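Local coordinates for regulatory protein of LacI family (Chloroflexus aggregans, PDB 3BBL), which probably regulates transcription as a DNA-binding LacI-family repressor or activator, with a periplasmic-binding-protein-like core likely to sense a small effector, at residues F68-I73 against P78-L83; Q115-L120 against E149-A154; A175-L180 against M204-E209. All coordinates share one frame; numbering follows the deposited sequence.

Contact 1 of 3, residues F68-I73 against P78-L83; sequences FVLSSI and PRVQFL
Leu-70 of strand 67-70 lies across from Arg-79 in the first turn of helix 78-85, their CA atoms 8.1 Å apart, while Phe-68 further back on the strand faces Leu-83. The chain has therefore turned back on itself: the short axes come within 10.4 Å and their directions differ by 152°, the nearly antiparallel course of a helix returning over its strand in a beta-alpha-beta unit. The apolar half of the contact is built from branch ends. Leu-70 and Leu-83 meet tip to tip, Leu-70 CD2 lying 4.0 Å from Leu-83 CD1, while the other methyl of the strand leucine, Leu-70 CD1, packs against Val-80 CG2 at 3.7 Å. Leu-83 also runs at about a right angle to Phe-68, with Leu-83 CD2 3.9 Å from Phe-68 CD2. Phe-90, on the next strand of the unit, touches Leu-70, Val-80 and Leu-83, and so joins this packing to the sheet.

Arg-79 supplies the polar half. A bend at chi3 (-58°) turns its guanidinium toward the loop after the strand, where two nitrogens converge on one carbonyl oxygen: Arg-79 NH2 lies 2.9 Å from Ser-71 O, with an N-H...O angle of 153°, and Arg-79 NH1 lies 3.1 Å from the same Ser-71 O. That oxygen sits in the guanidinium plane. Leu-70 CB lies over one face, and Ile-73 CD1 comes within 3.6 Å of Arg-79 NH2. Asp-77, just before the helix, forms a salt bridge with Arg-79 NE, which helps fix the rotation of the group and probably offsets its buried charge. A single arginine thus ties the loop after the strand to the first turn of the helix, satisfying a backbone carbonyl beside an otherwise apolar interface.

Contact 2 of 3, residues Q115-L120 against E149-A154; sequences QAVEYL and EAMQTA
Val-117 of helix 109-123 and Ala-150 of helix 138-153 form the tight centre of this contact, with Val-117 CG1 3.5 Å from Ala-150 CB. The small alanine lets the helices draw close: their short axes approach to 8.9 Å and run in broadly the same direction, 38° apart. The valine does most of the touching. Its CG1 branch extends away from its own backbone N (chi1 -179°), toward the neighbouring helix, and there it meets a second partner, the selenium of the selenomethionine Met-151, with Val-117 CG1 3.7 Å from Met-151 SE. Met-151 is bent at both chi2 and chi3, and it crosses the valine at about a right angle. It also touches Leu-156 and Ile-158, in the loop after its helix.

Towards solvent the fit slackens. Glu-118 is exposed and contributes only the aliphatic part of its chain, its CG standing 4.2 Å from Ala-150 CB. At the residue before Ala-150 the helices are joined differently, by a salt bridge between Glu-149 OE1 and Arg-114 NH1, while Gln-145 holds the other carboxylate oxygen. Further along the exposed side, Thr-153 turns back on its own helix, where Thr-153 OG1 donates to Glu-149 O at 2.9 Å.

Helix 109-123 lies on the sheet, Ala-116 and Leu-120 touching strand 219-223 and Ala-116 also strand 267-275, and helix 138-153 packs alongside it. Neighbouring helices of similar direction, one of them seated on a largely parallel sheet, fit the layered alpha/beta fold of periplasmic-binding-protein-like domains.

Contact 3 of 3, residues A175-L180 against M204-E209; sequences AMTLHL and MAAARE
Ala-206 of helix 197-209 presses its methyl against two side chains of helix 170-181: Ala-206 CB lies 3.6 Å from Thr-177 CG2 and 3.7 Å from Leu-178 CD2. Leu-178 also reaches the helix backbone, with its CD2 3.9 Å from Ala-206 CA. With so short a side chain at the centre, the short axes approach to 8.4 Å at an angle of 40°, and the CA atoms of Leu-178 and Ala-206 are 5.6 Å apart. The other methyl, Leu-178 CD1, lies looser, 4.3 Å from Glu-209 OE1 on the exposed side.

What positions these groups comes next. Thr-177 OG1 is hydrogen-bonded to Gly-173 O, one turn earlier in its own helix, and with chi1 at -61° this sends the methyl, rather than the hydroxyl, toward Ala-206. Glu-209 OE2 pairs with Arg-174 NE, in the residue before 175-180, in a salt bridge that links the two helices beside the apolar contact. Further out, Thr-177 also rests on Leu-131 of strand 128-132, and Arg-208, turned elsewhere, makes a cation-pi contact with Phe-233 of the second subunit.

The chemistry is thus divided: apolar packing around one alanine methyl goes with the close helix spacing, the threonine spends its polarity within its own helix, and charge enters through Glu-209, whose partner Arg-174 lies just outside the segments.

How the contacts relate
Contact 1 comes first along the chain and lies apart from the others, its centre 33 Å from that of contact 2 and 37 Å from that of contact 3, on the other side of the chain's centre. It belongs to the strand-helix-strand unit 67-93, whereas contacts 2 and 3 follow in series within the periplasmic-binding-protein-like domain, their centres 23 Å apart and their nearest atoms about 11 Å. One mixed sheet runs through all of this, with 67-70 and 90-93 towards one end of its strand order and 128-132 and 163-165 at the other. Together the contacts sample both lobes of the core, a helix packed on its strand in one and paired helices in the other; in relatives an effector binds between the lobes.

Contact 1 of 3, residues F68-I73 against P78-L83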
ATOM      1  N   PHE A  68      17.905  -7.907  14.635  1.00 32.96           N
ATOM      2  CA  PHE A  68      17.073  -6.873  14.041  1.00 32.00           C
ATOM      3  C   PHE A  68      17.267  -6.766  12.538  1.00 30.69           C
ATOM      4  O   PHE A  68      18.302  -7.142  11.991  1.00 30.95           O
ATOM      5  CB  PHE A  68      17.430  -5.503  14.610  1.00 31.99           C
ATOM      6  CG  PHE A  68      17.133  -5.335  16.063  1.00 32.28           C
ATOM      7  CD1 PHE A  68      15.840  -5.068  16.495  1.00 31.13           C
ATOM      8  CD2 PHE A  68      18.162  -5.381  16.999  1.00 32.66           C
ATOM      9  CE1 PHE A  68      15.572  -4.839  17.839  1.00 33.02           C
ATOM     10  CE2 PHE A  68      17.912  -5.155  18.343  1.00 32.64           C
ATOM     11  CZ  PHE A  68      16.612  -4.882  18.768  1.00 34.30           C
ATOM     12  N   VAL A  69      16.245  -6.241  11.880  1.00 29.52           N
ATOM     13  CA  VAL A  69      16.302  -5.962  10.461  1.00 28.13           C
ATOM     14  C   VAL A  69      15.996  -4.466  10.471  1.00 27.93           C
ATOM     15  O   VAL A  69      15.081  -4.028  11.170  1.00 26.16           O
ATOM     16  CB  VAL A  69      15.234  -6.717   9.671  1.00 27.88           C
ATOM     17  CG1 VAL A  69      15.188  -6.191   8.237  1.00 27.00           C
ATOM     18  CG2 VAL A  69      15.563  -8.204   9.653  1.00 27.14           C
ATOM     19  N   LEU A  70      16.788  -3.685   9.745  1.00 28.64           N
ATOM     20  CA  LEU A  70      16.593  -2.240   9.697  1.00 29.43           C
ATOM     21  C   LEU A  70      16.260  -1.793   8.280  1.00 28.74           C
ATOM     22  O   LEU A  70      16.790  -2.340   7.320  1.00 28.39           O
ATOM     23  CB  LEU A  70      17.870  -1.510  10.151  1.00 30.84           C
ATOM     24  CG  LEU A  70      18.611  -1.948  11.419  1.00 32.91           C
ATOM     25  CD1 LEU A  70      19.946  -1.218  11.490  1.00 33.11           C
ATOM     26  CD2 LEU A  70      17.773  -1.665  12.657  1.00 31.76           C
ATOM     27  N   SER A  71      15.377  -0.802   8.158  1.00 29.26           N
ATOM     28  CA  SER A  71      15.009  -0.245   6.855  1.00 28.24           C
ATOM     29  C   SER A  71      15.096   1.277   6.970  1.00 28.79           C
ATOM     30  O   SER A  71      15.237   1.797   8.076  1.00 26.89           O
ATOM     31  CB  SER A  71      13.605  -0.694   6.433  1.00 25.15           C
ATOM     32  OG  SER A  71      12.625  -0.321   7.372  1.00 24.33           O
ATOM     33  N   SER A  72      15.018   1.985   5.842  1.00 29.76           N
ATOM     34  CA  SER A  72      15.138   3.448   5.827  1.00 30.53           C
ATOM     35  C   SER A  72      16.523   3.822   6.339  1.00 30.69           C
ATOM     36  O   SER A  72      16.663   4.620   7.265  1.00 31.08           O
ATOM     37  CB  SER A  72      14.089   4.117   6.721  1.00 29.57           C
ATOM     38  OG  SER A  72      12.812   4.107   6.121  1.00 33.17           O
ATOM     39  N   ILE A  73      17.545   3.239   5.733  1.00 31.69           N
ATOM     40  CA  ILE A  73      18.911   3.500   6.155  1.00 34.68           C
ATOM     41  C   ILE A  73      19.476   4.790   5.585  1.00 36.80           C
ATOM     42  O   ILE A  73      19.545   4.963   4.375  1.00 37.04           O
ATOM     43  CB  ILE A  73      19.859   2.359   5.735  1.00 34.15           C
ATOM     44  CG1 ILE A  73      19.223   0.998   6.044  1.00 34.29           C
ATOM     45  CG2 ILE A  73      21.197   2.520   6.447  1.00 31.89           C
ATOM     46  CD1 ILE A  73      18.960   0.750   7.517  1.00 34.15           C
ATOM     47  N   PRO A  78      22.492   6.123  12.952  1.00 42.23           N
ATOM     48  CA  PRO A  78      22.748   5.882  14.376  1.00 42.23           C
ATOM     49  C   PRO A  78      22.381   4.464  14.845  1.00 41.96           C
ATOM     50  O   PRO A  78      23.058   3.887  15.697  1.00 42.25           O
ATOM     51  CB  PRO A  78      21.928   6.979  15.065  1.00 41.73           C
ATOM     52  CG  PRO A  78      20.817   7.250  14.095  1.00 42.46           C
ATOM     53  CD  PRO A  78      21.529   7.223  12.766  1.00 42.10           C
ATOM     54  N   ARG A  79      21.317   3.900  14.282  1.00 40.49           N
ATOM     55  CA  ARG A  79      20.899   2.552  14.653  1.00 39.44           C
ATOM     56  C   ARG A  79      21.968   1.530  14.266  1.00 39.27           C
ATOM     57  O   ARG A  79      22.237   0.589  15.010  1.00 38.52           O
ATOM     58  CB  ARG A  79      19.579   2.194  13.963  1.00 38.28           C
ATOM     59  CG  ARG A  79      18.387   3.059  14.359  1.00 36.65           C
ATOM     60  CD  ARG A  79      17.216   2.804  13.426  1.00 35.20           C
ATOM     61  NE  ARG A  79      17.588   3.072  12.034  1.00 35.92           N
ATOM     62  CZ  ARG A  79      16.840   2.752  10.981  1.00 35.25           C
ATOM     63  NH1 ARG A  79      15.670   2.150  11.154  1.00 34.88           N
ATOM     64  NH2 ARG A  79      17.267   3.026   9.756  1.00 31.92           N
ATOM     65  N   VAL A  80      22.575   1.720  13.100  1.00 39.94           N
ATOM     66  CA  VAL A  80      23.615   0.814  12.619  1.00 41.05           C
ATOM     67  C   VAL A  80      24.870   0.945  13.474  1.00 43.59           C
ATOM     68  O   VAL A  80      25.534  -0.044  13.790  1.00 43.91           O
ATOM     69  CB  VAL A  80      23.975   1.121  11.147  1.00 39.58           C
ATOM     70  CG1 VAL A  80      25.144   0.248  10.694  1.00 38.06           C
ATOM     71  CG2 VAL A  80      22.756   0.888  10.262  1.00 38.51           C
ATOM     72  N   GLN A  81      25.184   2.182  13.839  1.00 45.44           N
ATOM     73  CA  GLN A  81      26.347   2.490  14.658  1.00 47.65           C
ATOM     74  C   GLN A  81      26.193   1.784  16.006  1.00 46.98           C
ATOM     75  O   GLN A  81      27.090   1.076  16.467  1.00 45.90           O
ATOM     76  CB  GLN A  81      26.417   4.003  14.867  1.00 50.64           C
ATOM     77  CG  GLN A  81      27.804   4.582  15.027  1.00 55.55           C
ATOM     78  CD  GLN A  81      27.757   6.084  15.248  1.00 59.86           C
ATOM     79  OE1 GLN A  81      27.139   6.823  14.472  1.00 61.05           O
ATOM     80  NE2 GLN A  81      28.407   6.548  16.314  1.00 61.70           N
ATOM     81  N   PHE A  82      25.033   1.981  16.619  1.00 46.28           N
ATOM     82  CA  PHE A  82      24.727   1.386  17.911  1.00 46.47           C
ATOM     83  C   PHE A  82      24.836  -0.135  17.917  1.00 46.21           C
ATOM     84  O   PHE A  82      25.627  -0.700  18.669  1.00 47.70           O
ATOM     85  CB  PHE A  82      23.324   1.804  18.344  1.00 47.59           C
ATOM     86  CG  PHE A  82      22.867   1.156  19.615  1.00 49.72           C
ATOM     87  CD1 PHE A  82      23.513   1.420  20.820  1.00 50.19           C
ATOM     88  CD2 PHE A  82      21.790   0.277  19.609  1.00 49.24           C
ATOM     89  CE1 PHE A  82      23.091   0.817  22.002  1.00 50.08           C
ATOM     90  CE2 PHE A  82      21.360  -0.332  20.783  1.00 51.09           C
ATOM     91  CZ  PHE A  82      22.014  -0.061  21.984  1.00 51.10           C
ATOM     92  N   LEU A  83      24.045  -0.799  17.081  1.00 45.54           N
ATOM     93  CA  LEU A  83      24.060  -2.256  17.021  1.00 44.11           C
ATOM     94  C   LEU A  83      25.445  -2.806  16.714  1.00 44.04           C
ATOM     95  O   LEU A  83      25.789  -3.910  17.136  1.00 44.65           O
ATOM     96  CB  LEU A  83      23.050  -2.756  15.981  1.00 41.89           C
ATOM     97  CG  LEU A  83      21.603  -2.343  16.275  1.00 40.88           C
ATOM     98  CD1 LEU A  83      20.686  -2.818  15.164  1.00 40.28           C
ATOM     99  CD2 LEU A  83      21.174  -2.919  17.618  1.00 39.72           C
TER

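Contact 2 of 3, residues Q115-L120 against E149-A154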
ATOM      1  N   GLN A 115      19.485   1.600 -16.498  1.00 27.33           N
ATOM      2  CA  GLN A 115      18.737   0.799 -17.452  1.00 28.52           C
ATOM      3  C   GLN A 115      17.576   1.605 -18.036  1.00 26.64           C
ATOM      4  O   GLN A 115      17.325   1.570 -19.240  1.00 24.90           O
ATOM      5  CB  GLN A 115      18.210  -0.440 -16.746  1.00 32.51           C
ATOM      6  CG  GLN A 115      17.881  -1.600 -17.648  1.00 40.29           C
ATOM      7  CD  GLN A 115      17.312  -2.765 -16.866  1.00 45.92           C
ATOM      8  OE1 GLN A 115      17.774  -3.062 -15.758  1.00 49.37           O
ATOM      9  NE2 GLN A 115      16.313  -3.436 -17.435  1.00 47.52           N
ATOM     10  N   ALA A 116      16.872   2.336 -17.183  1.00 23.98           N
ATOM     11  CA  ALA A 116      15.754   3.142 -17.641  1.00 24.03           C
ATOM     12  C   ALA A 116      16.252   4.175 -18.644  1.00 23.38           C
ATOM     13  O   ALA A 116      15.682   4.322 -19.723  1.00 23.45           O
ATOM     14  CB  ALA A 116      15.070   3.837 -16.455  1.00 23.15           C
ATOM     15  N   VAL A 117      17.323   4.879 -18.297  1.00 20.67           N
ATOM     16  CA  VAL A 117      17.864   5.893 -19.192  1.00 21.53           C
ATOM     17  C   VAL A 117      18.375   5.288 -20.495  1.00 19.67           C
ATOM     18  O   VAL A 117      18.158   5.851 -21.561  1.00 18.94           O
ATOM     19  CB  VAL A 117      18.988   6.708 -18.508  1.00 21.64           C
ATOM     20  CG1 VAL A 117      19.517   7.759 -19.454  1.00 24.35           C
ATOM     21  CG2 VAL A 117      18.445   7.383 -17.269  1.00 22.72           C
ATOM     22  N   GLU A 118      19.042   4.139 -20.418  1.00 20.35           N
ATOM     23  CA  GLU A 118      19.549   3.483 -21.627  1.00 21.43           C
ATOM     24  C   GLU A 118      18.388   3.180 -22.560  1.00 21.04           C
ATOM     25  O   GLU A 118      18.495   3.312 -23.777  1.00 19.25           O
ATOM     26  CB  GLU A 118      20.269   2.175 -21.289  1.00 21.94           C
ATOM     27  CG  GLU A 118      21.538   2.376 -20.471  1.00 29.18           C
ATOM     28  CD  GLU A 118      22.198   1.074 -20.080  1.00 28.47           C
ATOM     29  OE1 GLU A 118      21.468   0.080 -19.874  1.00 34.17           O
ATOM     30  OE2 GLU A 118      23.438   1.048 -19.965  1.00 30.06           O
ATOM     31  N   TYR A 119      17.268   2.774 -21.973  1.00 20.85           N
ATOM     32  CA  TYR A 119      16.079   2.466 -22.751  1.00 20.67           C
ATOM     33  C   TYR A 119      15.589   3.716 -23.486  1.00 19.65           C
ATOM     34  O   TYR A 119      15.284   3.669 -24.674  1.00 18.67           O
ATOM     35  CB  TYR A 119      14.966   1.929 -21.850  1.00 20.91           C
ATOM     36  CG  TYR A 119      13.719   1.592 -22.629  1.00 23.00           C
ATOM     37  CD1 TYR A 119      13.599   0.380 -23.302  1.00 24.80           C
ATOM     38  CD2 TYR A 119      12.691   2.520 -22.760  1.00 24.32           C
ATOM     39  CE1 TYR A 119      12.486   0.104 -24.093  1.00 27.00           C
ATOM     40  CE2 TYR A 119      11.577   2.258 -23.549  1.00 26.53           C
ATOM     41  CZ  TYR A 119      11.480   1.051 -24.213  1.00 28.11           C
ATOM     42  OH  TYR A 119      10.375   0.814 -25.003  1.00 32.92           O
ATOM     43  N   LEU A 120      15.511   4.837 -22.774  1.00 17.43           N
ATOM     44  CA  LEU A 120      15.070   6.075 -23.396  1.00 16.73           C
ATOM     45  C   LEU A 120      16.035   6.468 -24.524  1.00 15.84           C
ATOM     46  O   LEU A 120      15.609   6.831 -25.609  1.00 13.52           O
ATOM     47  CB  LEU A 120      14.957   7.181 -22.346  1.00 14.77           C
ATOM     48  CG  LEU A 120      13.827   6.952 -21.337  1.00 14.75           C
ATOM     49  CD1 LEU A 120      13.964   7.935 -20.188  1.00 13.10           C
ATOM     50  CD2 LEU A 120      12.469   7.100 -22.028  1.00 12.16           C
ATOM     51  N   GLU A 149      25.560   8.142 -15.213  1.00 26.02           N
ATOM     52  CA  GLU A 149      26.352   7.149 -15.931  1.00 27.10           C
ATOM     53  C   GLU A 149      25.831   6.872 -17.332  1.00 25.74           C
ATOM     54  O   GLU A 149      26.600   6.818 -18.286  1.00 26.43           O
ATOM     55  CB  GLU A 149      26.406   5.836 -15.144  1.00 29.90           C
ATOM     56  CG  GLU A 149      27.535   5.758 -14.149  1.00 35.37           C
ATOM     57  CD  GLU A 149      27.399   4.580 -13.192  1.00 39.95           C
ATOM     58  OE1 GLU A 149      27.051   3.464 -13.654  1.00 41.25           O
ATOM     59  OE2 GLU A 149      27.645   4.775 -11.978  1.00 40.80           O
ATOM     60  N   ALA A 150      24.523   6.682 -17.456  1.00 24.22           N
ATOM     61  CA  ALA A 150      23.949   6.407 -18.761  1.00 22.28           C
ATOM     62  C   ALA A 150      24.112   7.604 -19.697  1.00 20.40           C
ATOM     63  O   ALA A 150      24.468   7.437 -20.862  1.00 19.14           O
ATOM     64  CB  ALA A 150      22.475   6.040 -18.623  1.00 24.84           C
HETATM   65  N   MSE A 151      23.864   8.807 -19.188  1.00 18.30           N
HETATM   66  CA  MSE A 151      23.980  10.008 -20.009  1.00 20.47           C
HETATM   67  C   MSE A 151      25.445  10.194 -20.440  1.00 22.30           C
HETATM   68  O   MSE A 151      25.730  10.463 -21.605  1.00 21.37           O
HETATM   69  CB  MSE A 151      23.474  11.249 -19.244  1.00 16.97           C
HETATM   70  CG  MSE A 151      22.017  11.218 -18.847  1.00 15.32           C
HETATM   71 SE   MSE A 151      20.815  11.064 -20.459  1.00 22.41          SE
HETATM   72  CE  MSE A 151      20.745  13.014 -20.804  1.00  9.65           C
ATOM     73  N   GLN A 152      26.366  10.024 -19.498  1.00 25.18           N
ATOM     74  CA  GLN A 152      27.794  10.146 -19.767  1.00 28.04           C
ATOM     75  C   GLN A 152      28.236   9.129 -20.821  1.00 27.25           C
ATOM     76  O   GLN A 152      28.937   9.461 -21.767  1.00 26.49           O
ATOM     77  CB  GLN A 152      28.575   9.924 -18.469  1.00 31.71           C
ATOM     78  CG  GLN A 152      30.074   9.794 -18.648  1.00 41.13           C
ATOM     79  CD  GLN A 152      30.751  11.124 -18.884  1.00 46.55           C
ATOM     80  OE1 GLN A 152      30.709  12.009 -18.026  1.00 48.43           O
ATOM     81  NE2 GLN A 152      31.384  11.276 -20.051  1.00 48.70           N
ATOM     82  N   THR A 153      27.823   7.880 -20.649  1.00 26.35           N
ATOM     83  CA  THR A 153      28.182   6.831 -21.594  1.00 24.82           C
ATOM     84  C   THR A 153      27.676   7.122 -23.007  1.00 25.98           C
ATOM     85  O   THR A 153      28.372   6.854 -23.983  1.00 27.36           O
ATOM     86  CB  THR A 153      27.631   5.465 -21.128  1.00 24.35           C
ATOM     87  OG1 THR A 153      28.310   5.071 -19.931  1.00 23.69           O
ATOM     88  CG2 THR A 153      27.822   4.403 -22.192  1.00 20.41           C
ATOM     89  N   ALA A 154      26.469   7.670 -23.129  1.00 25.28           N
ATOM     90  CA  ALA A 154      25.928   7.974 -24.453  1.00 24.43           C
ATOM     91  C   ALA A 154      26.451   9.314 -24.939  1.00 23.97           C
ATOM     92  O   ALA A 154      26.164   9.740 -26.051  1.00 23.26           O
ATOM     93  CB  ALA A 154      24.408   7.987 -24.415  1.00 21.65           C
TER

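Contact 3 of 3, residues A175-L180 against M204-E209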
ATOM      1  N   ALA A 175       5.147  20.406 -10.015  1.00 19.12           N
ATOM      2  CA  ALA A 175       5.770  21.726 -10.065  1.00 18.68           C
ATOM      3  C   ALA A 175       7.059  21.717 -10.887  1.00 18.29           C
ATOM      4  O   ALA A 175       7.244  22.554 -11.769  1.00 18.13           O
ATOM      5  CB  ALA A 175       6.058  22.222  -8.647  1.00 15.66           C
HETATM    6  N   MSE A 176       7.949  20.772 -10.600  1.00 19.61           N
HETATM    7  CA  MSE A 176       9.211  20.681 -11.330  1.00 20.82           C
HETATM    8  C   MSE A 176       8.967  20.405 -12.814  1.00 21.42           C
HETATM    9  O   MSE A 176       9.674  20.928 -13.669  1.00 21.04           O
HETATM   10  CB  MSE A 176      10.101  19.587 -10.732  1.00 22.58           C
HETATM   11  CG  MSE A 176      10.396  19.829  -9.283  1.00 26.98           C
HETATM   12 SE   MSE A 176      11.856  18.670  -8.539  1.00 38.53          SE
HETATM   13  CE  MSE A 176      11.123  17.024  -9.202  1.00 17.09           C
ATOM     14  N   THR A 177       7.959  19.598 -13.129  1.00 20.05           N
ATOM     15  CA  THR A 177       7.690  19.297 -14.529  1.00 18.89           C
ATOM     16  C   THR A 177       7.101  20.505 -15.259  1.00 19.35           C
ATOM     17  O   THR A 177       7.434  20.758 -16.429  1.00 17.76           O
ATOM     18  CB  THR A 177       6.746  18.077 -14.686  1.00 18.21           C
ATOM     19  OG1 THR A 177       7.369  16.924 -14.106  1.00 15.28           O
ATOM     20  CG2 THR A 177       6.467  17.793 -16.168  1.00 13.97           C
ATOM     21  N   LEU A 178       6.235  21.248 -14.578  1.00 18.52           N
ATOM     22  CA  LEU A 178       5.646  22.427 -15.192  1.00 19.52           C
ATOM     23  C   LEU A 178       6.778  23.420 -15.485  1.00 19.43           C
ATOM     24  O   LEU A 178       6.769  24.110 -16.499  1.00 19.33           O
ATOM     25  CB  LEU A 178       4.585  23.042 -14.269  1.00 16.54           C
ATOM     26  CG  LEU A 178       3.249  22.287 -14.211  1.00 19.80           C
ATOM     27  CD1 LEU A 178       2.344  22.905 -13.158  1.00 16.57           C
ATOM     28  CD2 LEU A 178       2.579  22.307 -15.577  1.00 14.14           C
ATOM     29  N   HIS A 179       7.764  23.473 -14.599  1.00 19.68           N
ATOM     30  CA  HIS A 179       8.905  24.358 -14.798  1.00 19.60           C
ATOM     31  C   HIS A 179       9.617  23.948 -16.091  1.00 18.82           C
ATOM     32  O   HIS A 179      10.005  24.787 -16.888  1.00 19.23           O
ATOM     33  CB  HIS A 179       9.868  24.246 -13.611  1.00 19.65           C
ATOM     34  CG  HIS A 179      11.155  24.981 -13.808  1.00 23.36           C
ATOM     35  ND1 HIS A 179      11.242  26.356 -13.765  1.00 23.90           N
ATOM     36  CD2 HIS A 179      12.413  24.532 -14.047  1.00 21.81           C
ATOM     37  CE1 HIS A 179      12.496  26.723 -13.963  1.00 21.96           C
ATOM     38  NE2 HIS A 179      13.225  25.636 -14.136  1.00 22.44           N
ATOM     39  N   LEU A 180       9.778  22.646 -16.296  1.00 17.77           N
ATOM     40  CA  LEU A 180      10.439  22.128 -17.492  1.00 18.36           C
ATOM     41  C   LEU A 180       9.592  22.321 -18.741  1.00 18.31           C
ATOM     42  O   LEU A 180      10.119  22.588 -19.812  1.00 18.08           O
ATOM     43  CB  LEU A 180      10.771  20.638 -17.318  1.00 17.24           C
ATOM     44  CG  LEU A 180      11.915  20.312 -16.352  1.00 17.41           C
ATOM     45  CD1 LEU A 180      12.001  18.820 -16.143  1.00 14.60           C
ATOM     46  CD2 LEU A 180      13.221  20.847 -16.902  1.00 16.34           C
HETATM   47  N   MSE A 204       2.940  13.455 -14.956  1.00 17.82           N
HETATM   48  CA  MSE A 204       1.866  13.097 -15.875  1.00 16.62           C
HETATM   49  C   MSE A 204       0.759  14.165 -15.800  1.00 17.56           C
HETATM   50  O   MSE A 204       0.178  14.556 -16.817  1.00 17.15           O
HETATM   51  CB  MSE A 204       1.305  11.713 -15.525  1.00 16.32           C
HETATM   52  CG  MSE A 204       2.241  10.599 -15.885  1.00 16.43           C
HETATM   53 SE   MSE A 204       1.501   8.843 -15.305  1.00 24.17          SE
HETATM   54  CE  MSE A 204       0.045   8.810 -16.601  1.00 15.56           C
ATOM     55  N   ALA A 205       0.483  14.649 -14.591  1.00 18.46           N
ATOM     56  CA  ALA A 205      -0.544  15.664 -14.402  1.00 18.47           C
ATOM     57  C   ALA A 205      -0.126  16.971 -15.079  1.00 20.29           C
ATOM     58  O   ALA A 205      -0.951  17.667 -15.674  1.00 20.39           O
ATOM     59  CB  ALA A 205      -0.776  15.896 -12.919  1.00 16.43           C
ATOM     60  N   ALA A 206       1.159  17.298 -14.978  1.00 19.63           N
ATOM     61  CA  ALA A 206       1.685  18.512 -15.579  1.00 19.32           C
ATOM     62  C   ALA A 206       1.579  18.415 -17.103  1.00 19.64           C
ATOM     63  O   ALA A 206       1.145  19.361 -17.767  1.00 18.78           O
ATOM     64  CB  ALA A 206       3.141  18.717 -15.158  1.00 18.50           C
ATOM     65  N   ALA A 207       1.989  17.272 -17.649  1.00 18.98           N
ATOM     66  CA  ALA A 207       1.941  17.047 -19.088  1.00 19.95           C
ATOM     67  C   ALA A 207       0.511  17.221 -19.594  1.00 22.47           C
ATOM     68  O   ALA A 207       0.273  17.886 -20.607  1.00 20.13           O
ATOM     69  CB  ALA A 207       2.431  15.658 -19.408  1.00 18.31           C
ATOM     70  N   ARG A 208      -0.429  16.606 -18.884  1.00 23.52           N
ATOM     71  CA  ARG A 208      -1.843  16.685 -19.228  1.00 25.69           C
ATOM     72  C   ARG A 208      -2.303  18.145 -19.205  1.00 24.44           C
ATOM     73  O   ARG A 208      -2.978  18.607 -20.114  1.00 23.50           O
ATOM     74  CB  ARG A 208      -2.659  15.854 -18.235  1.00 26.99           C
ATOM     75  CG  ARG A 208      -4.166  15.989 -18.386  1.00 33.70           C
ATOM     76  CD  ARG A 208      -4.900  15.132 -17.360  1.00 37.09           C
ATOM     77  NE  ARG A 208      -4.469  15.393 -15.982  1.00 42.04           N
ATOM     78  CZ  ARG A 208      -4.664  16.541 -15.333  1.00 43.43           C
ATOM     79  NH1 ARG A 208      -5.290  17.554 -15.931  1.00 45.75           N
ATOM     80  NH2 ARG A 208      -4.239  16.677 -14.079  1.00 42.70           N
ATOM     81  N   GLU A 209      -1.924  18.870 -18.164  1.00 24.90           N
ATOM     82  CA  GLU A 209      -2.285  20.270 -18.048  1.00 26.31           C
ATOM     83  C   GLU A 209      -1.743  21.107 -19.211  1.00 26.39           C
ATOM     84  O   GLU A 209      -2.388  22.070 -19.633  1.00 25.56           O
ATOM     85  CB  GLU A 209      -1.776  20.842 -16.719  1.00 28.81           C
ATOM     86  CG  GLU A 209      -2.645  20.478 -15.528  1.00 35.40           C
ATOM     87  CD  GLU A 209      -2.150  21.066 -14.220  1.00 40.07           C
ATOM     88  OE1 GLU A 209      -1.750  22.255 -14.207  1.00 41.84           O
ATOM     89  OE2 GLU A 209      -2.176  20.337 -13.205  1.00 42.76           O
TER